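Long-range contact in thioesterase domain-containing protein (Chromobacterium violaceum, PDB 4RMM), which probably hydrolyses acyl-CoA thioesters as a member of the hotdog-fold thioesterase superfamily, although its substrate is unknown: residues Phe8-Tyr17 with Leu78-Glu86. Sequence-based numbering, arbitrary orientation.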
loop_
_atom_site.group_PDB
_atom_site.type_symbol
_atom_site.label_atom_id
_atom_site.label_comp_id
_atom_site.label_asym_id
_atom_site.label_seq_id
_atom_site.Cartn_x
_atom_site.Cartn_y
_atom_site.Cartn_z
ATOM N N PHE A 8 -2.472 22.585 2.225
ATOM C CA PHE A 8 -1.235 21.921 1.836
ATOM C C PHE A 8 -0.159 22.928 1.454
ATOM O O PHE A 8 0.918 22.945 2.046
ATOM C CB PHE A 8 -1.461 20.974 0.657
ATOM C CG PHE A 8 -0.224 20.222 0.254
ATOM C CD1 PHE A 8 0.302 19.235 1.078
ATOM C CD2 PHE A 8 0.450 20.541 -0.918
ATOM C CE1 PHE A 8 1.482 18.577 0.741
ATOM C CE2 PHE A 8 1.630 19.890 -1.262
ATOM C CZ PHE A 8 2.147 18.908 -0.430
ATOM N N ALA A 9 -0.453 23.751 0.452
ATOM C CA ALA A 9 0.486 24.767 -0.010
ATOM C C ALA A 9 0.920 25.606 1.184
ATOM O O ALA A 9 2.052 26.088 1.253
ATOM C CB ALA A 9 -0.175 25.648 -1.058
ATOM N N ASP A 10 -0.006 25.766 2.124
ATOM C CA ASP A 10 0.228 26.529 3.340
ATOM C C ASP A 10 1.140 25.775 4.306
ATOM O O ASP A 10 1.985 26.375 4.972
ATOM C CB ASP A 10 -1.114 26.835 4.009
ATOM C CG ASP A 10 -0.966 27.237 5.460
ATOM O OD1 ASP A 10 -0.229 28.205 5.744
ATOM O OD2 ASP A 10 -1.591 26.580 6.319
ATOM N N LEU A 11 0.966 24.458 4.382
ATOM C CA LEU A 11 1.781 23.637 5.268
ATOM C C LEU A 11 3.139 23.298 4.666
ATOM O O LEU A 11 4.076 22.973 5.391
ATOM C CB LEU A 11 1.037 22.351 5.642
ATOM C CG LEU A 11 0.177 22.426 6.909
ATOM C CD1 LEU A 11 -0.859 23.528 6.776
ATOM C CD2 LEU A 11 -0.497 21.088 7.152
ATOM N N ARG A 12 3.250 23.370 3.344
ATOM C CA ARG A 12 4.525 23.089 2.695
ATOM C C ARG A 12 5.467 24.234 3.030
ATOM O O ARG A 12 6.518 24.039 3.640
ATOM C CB ARG A 12 4.372 23.020 1.177
ATOM C CG ARG A 12 5.686 22.753 0.460
ATOM C CD ARG A 12 5.649 23.243 -0.969
ATOM N NE ARG A 12 4.393 22.890 -1.618
ATOM C CZ ARG A 12 4.172 22.987 -2.923
ATOM N NH1 ARG A 12 5.129 23.426 -3.731
ATOM N NH2 ARG A 12 2.991 22.646 -3.419
ATOM N N ASP A 13 5.071 25.434 2.618
ATOM C CA ASP A 13 5.854 26.637 2.857
ATOM C C ASP A 13 6.230 26.771 4.330
ATOM O O ASP A 13 7.276 27.322 4.666
ATOM C CB ASP A 13 5.057 27.867 2.417
ATOM C CG ASP A 13 5.806 29.161 2.651
ATOM O OD1 ASP A 13 6.895 29.331 2.066
ATOM O OD2 ASP A 13 5.309 30.009 3.421
ATOM N N ARG A 14 5.374 26.254 5.202
ATOM C CA ARG A 14 5.599 26.319 6.641
ATOM C C ARG A 14 6.418 25.132 7.149
ATOM O O ARG A 14 6.745 25.056 8.333
ATOM C CB ARG A 14 4.252 26.369 7.367
ATOM C CG ARG A 14 4.347 26.628 8.862
ATOM C CD ARG A 14 2.963 26.687 9.493
ATOM N NE ARG A 14 3.009 27.133 10.883
ATOM C CZ ARG A 14 1.936 27.295 11.651
ATOM N NH1 ARG A 14 0.727 27.047 11.165
ATOM N NH2 ARG A 14 2.071 27.710 12.904
ATOM N N LYS A 15 6.746 24.210 6.249
ATOM C CA LYS A 15 7.521 23.025 6.604
ATOM C C LYS A 15 6.918 22.304 7.808
ATOM O O LYS A 15 7.643 21.748 8.633
ATOM C CB LYS A 15 8.970 23.411 6.915
ATOM C CG LYS A 15 9.610 24.297 5.867
ATOM C CD LYS A 15 9.517 23.676 4.491
ATOM C CE LYS A 15 9.990 24.643 3.426
ATOM N NZ LYS A 15 9.810 24.083 2.062
ATOM N N ALA A 16 5.592 22.319 7.903
ATOM C CA ALA A 16 4.889 21.670 9.006
ATOM C C ALA A 16 4.768 20.161 8.788
ATOM O O ALA A 16 3.665 19.635 8.639
ATOM C CB ALA A 16 3.502 22.284 9.170
ATOM N N TYR A 17 5.906 19.473 8.783
ATOM C CA TYR A 17 5.946 18.027 8.574
ATOM C C TYR A 17 5.036 17.262 9.531
ATOM O O TYR A 17 4.197 16.469 9.110
ATOM C CB TYR A 17 7.380 17.509 8.738
ATOM C CG TYR A 17 8.416 18.232 7.903
ATOM C CD1 TYR A 17 8.241 18.405 6.533
ATOM C CD2 TYR A 17 9.588 18.718 8.482
ATOM C CE1 TYR A 17 9.206 19.039 5.758
ATOM C CE2 TYR A 17 10.560 19.353 7.714
ATOM C CZ TYR A 17 10.362 19.510 6.355
ATOM O OH TYR A 17 11.321 20.129 5.587
ATOM N N LEU A 78 5.588 14.069 -4.852
ATOM C CA LEU A 78 5.138 14.746 -6.062
ATOM C C LEU A 78 4.468 16.077 -5.781
ATOM O O LEU A 78 4.785 17.079 -6.418
ATOM C CB LEU A 78 4.167 13.859 -6.843
ATOM C CG LEU A 78 4.517 13.602 -8.309
ATOM C CD1 LEU A 78 3.378 12.852 -8.966
ATOM C CD2 LEU A 78 4.761 14.910 -9.033
HETATM N N MSE A 79 3.529 16.090 -4.840
HETATM C CA MSE A 79 2.836 17.327 -4.538
HETATM C C MSE A 79 3.655 18.273 -3.673
HETATM O O MSE A 79 3.299 19.436 -3.502
HETATM C CB MSE A 79 1.455 17.050 -3.921
HETATM C CG MSE A 79 1.379 16.016 -2.829
HETATM SE SE MSE A 79 -0.488 15.753 -2.301
HETATM C CE MSE A 79 -1.082 14.684 -3.776
ATOM N N TRP A 80 4.764 17.775 -3.141
ATOM C CA TRP A 80 5.645 18.605 -2.332
ATOM C C TRP A 80 6.578 19.310 -3.307
ATOM O O TRP A 80 6.993 20.446 -3.086
ATOM C CB TRP A 80 6.449 17.740 -1.361
ATOM C CG TRP A 80 7.347 18.527 -0.463
ATOM C CD1 TRP A 80 8.608 18.978 -0.746
ATOM C CD2 TRP A 80 7.049 18.979 0.859
ATOM N NE1 TRP A 80 9.111 19.681 0.321
ATOM C CE2 TRP A 80 8.170 19.697 1.326
ATOM C CE3 TRP A 80 5.937 18.848 1.707
ATOM C CZ2 TRP A 80 8.219 20.284 2.594
ATOM C CZ3 TRP A 80 5.981 19.433 2.971
ATOM C CH2 TRP A 80 7.117 20.140 3.400
ATOM N N ASN A 81 6.882 18.624 -4.401
ATOM C CA ASN A 81 7.756 19.154 -5.432
ATOM C C ASN A 81 6.982 19.824 -6.565
ATOM O O ASN A 81 7.578 20.250 -7.555
ATOM C CB ASN A 81 8.623 18.031 -6.004
ATOM C CG ASN A 81 9.688 17.554 -5.029
ATOM O OD1 ASN A 81 9.391 17.068 -3.934
ATOM N ND2 ASN A 81 10.944 17.692 -5.431
ATOM N N ARG A 82 5.662 19.917 -6.432
ATOM C CA ARG A 82 4.853 20.542 -7.477
ATOM C C ARG A 82 3.850 21.572 -6.993
ATOM O O ARG A 82 3.741 21.855 -5.799
ATOM C CB ARG A 82 4.098 19.488 -8.295
ATOM C CG ARG A 82 4.955 18.738 -9.298
ATOM C CD ARG A 82 4.108 17.986 -10.325
ATOM N NE ARG A 82 3.444 18.869 -11.287
ATOM C CZ ARG A 82 2.262 19.452 -11.098
ATOM N NH1 ARG A 82 1.588 19.254 -9.971
ATOM N NH2 ARG A 82 1.751 20.235 -12.043
ATOM N N GLU A 83 3.123 22.132 -7.952
ATOM C CA GLU A 83 2.102 23.129 -7.680
ATOM C C GLU A 83 0.935 22.422 -6.999
ATOM O O GLU A 83 0.346 21.488 -7.550
ATOM C CB GLU A 83 1.673 23.795 -8.993
ATOM C CG GLU A 83 2.792 24.601 -9.674
ATOM C CD GLU A 83 3.994 23.750 -10.066
ATOM O OE1 GLU A 83 3.849 22.887 -10.960
ATOM O OE2 GLU A 83 5.082 23.945 -9.476
ATOM N N SER A 84 0.629 22.864 -5.783
ATOM C CA SER A 84 -0.443 22.293 -4.971
ATOM C C SER A 84 -1.828 22.660 -5.503
ATOM O O SER A 84 -2.661 23.188 -4.767
ATOM C CB SER A 84 -0.293 22.777 -3.520
ATOM O OG SER A 84 -1.297 22.239 -2.678
ATOM N N LEU A 85 -2.066 22.373 -6.780
ATOM C CA LEU A 85 -3.351 22.677 -7.416
ATOM C C LEU A 85 -4.416 21.691 -6.959
ATOM O O LEU A 85 -5.443 22.067 -6.392
ATOM C CB LEU A 85 -3.203 22.609 -8.941
ATOM C CG LEU A 85 -4.447 22.833 -9.807
ATOM C CD1 LEU A 85 -4.021 23.468 -11.114
ATOM C CD2 LEU A 85 -5.184 21.522 -10.056
ATOM N N GLU A 86 -4.158 20.424 -7.243
ATOM C CA GLU A 86 -5.037 19.335 -6.861
ATOM C C GLU A 86 -4.099 18.149 -6.768
ATOM O O GLU A 86 -2.993 18.187 -7.311
ATOM C CB GLU A 86 -6.122 19.096 -7.923
ATOM C CG GLU A 86 -7.113 17.989 -7.561
ATOM C CD GLU A 86 -8.480 18.176 -8.204
ATOM O OE1 GLU A 86 -8.540 18.482 -9.412
ATOM O OE2 GLU A 86 -9.498 18.009 -7.498
#
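Arg12 lies along the indole of Trp80, the two side chains running in opposite senses, and this pairing organises the contact. CG of Arg12 sits 3.9 Å from the centroid of the six-membered ring of Trp80 and only 4° off the ring normal, which identifies a CH-pi contact over the face. CG of Arg12 is anti to the backbone N, and a bend at chi3 carries the guanidinium beyond the indole to the backbone that follows helix 67-80. There NH2 of Arg12 donates a weak hydrogen bond to O of Arg82 at 2.6 Å, its N-H...O angle of 128° far from straight. Arg82 O approaches the guanidinium edge, whereas the carbonyl oxygens of Met79 and Trp80 lie over one face; Met79 O, 3.2 Å from NH2 of Arg12, is too poorly aligned to bond.

At the far end of the indole, CE1 of Tyr17 comes within 3.3 Å of Trp80 CH2, the ring planes inclined at 32° in an oblique pairing. Phe8 presents its face to the selenium of selenomethionine Met79: SE stands 4.6 Å from the Phe8 ring centroid, over the face but somewhat off its centre, in a Met-aromatic contact. CB of Ala9 packs on CB of Ser84 at 3.8 Å. Ile20 of helix 17-20 touches both Phe8 and Trp80, while Met34 of strand 33-35 touches Trp80 and Tyr17. Through the contacts of Phe8 and Arg12 with Met79 and Trp80, helix 6-13 is packed against the end of the long helix of the hotdog fold.

Chemically, the adhesion is mostly apolar and aromatic. Arg12 supplies aliphatic packing and a weak bond to the Arg82 carbonyl, its NE is buried without a partner, and its positive charge would probably be eased by the carbonyl oxygens gathered around it.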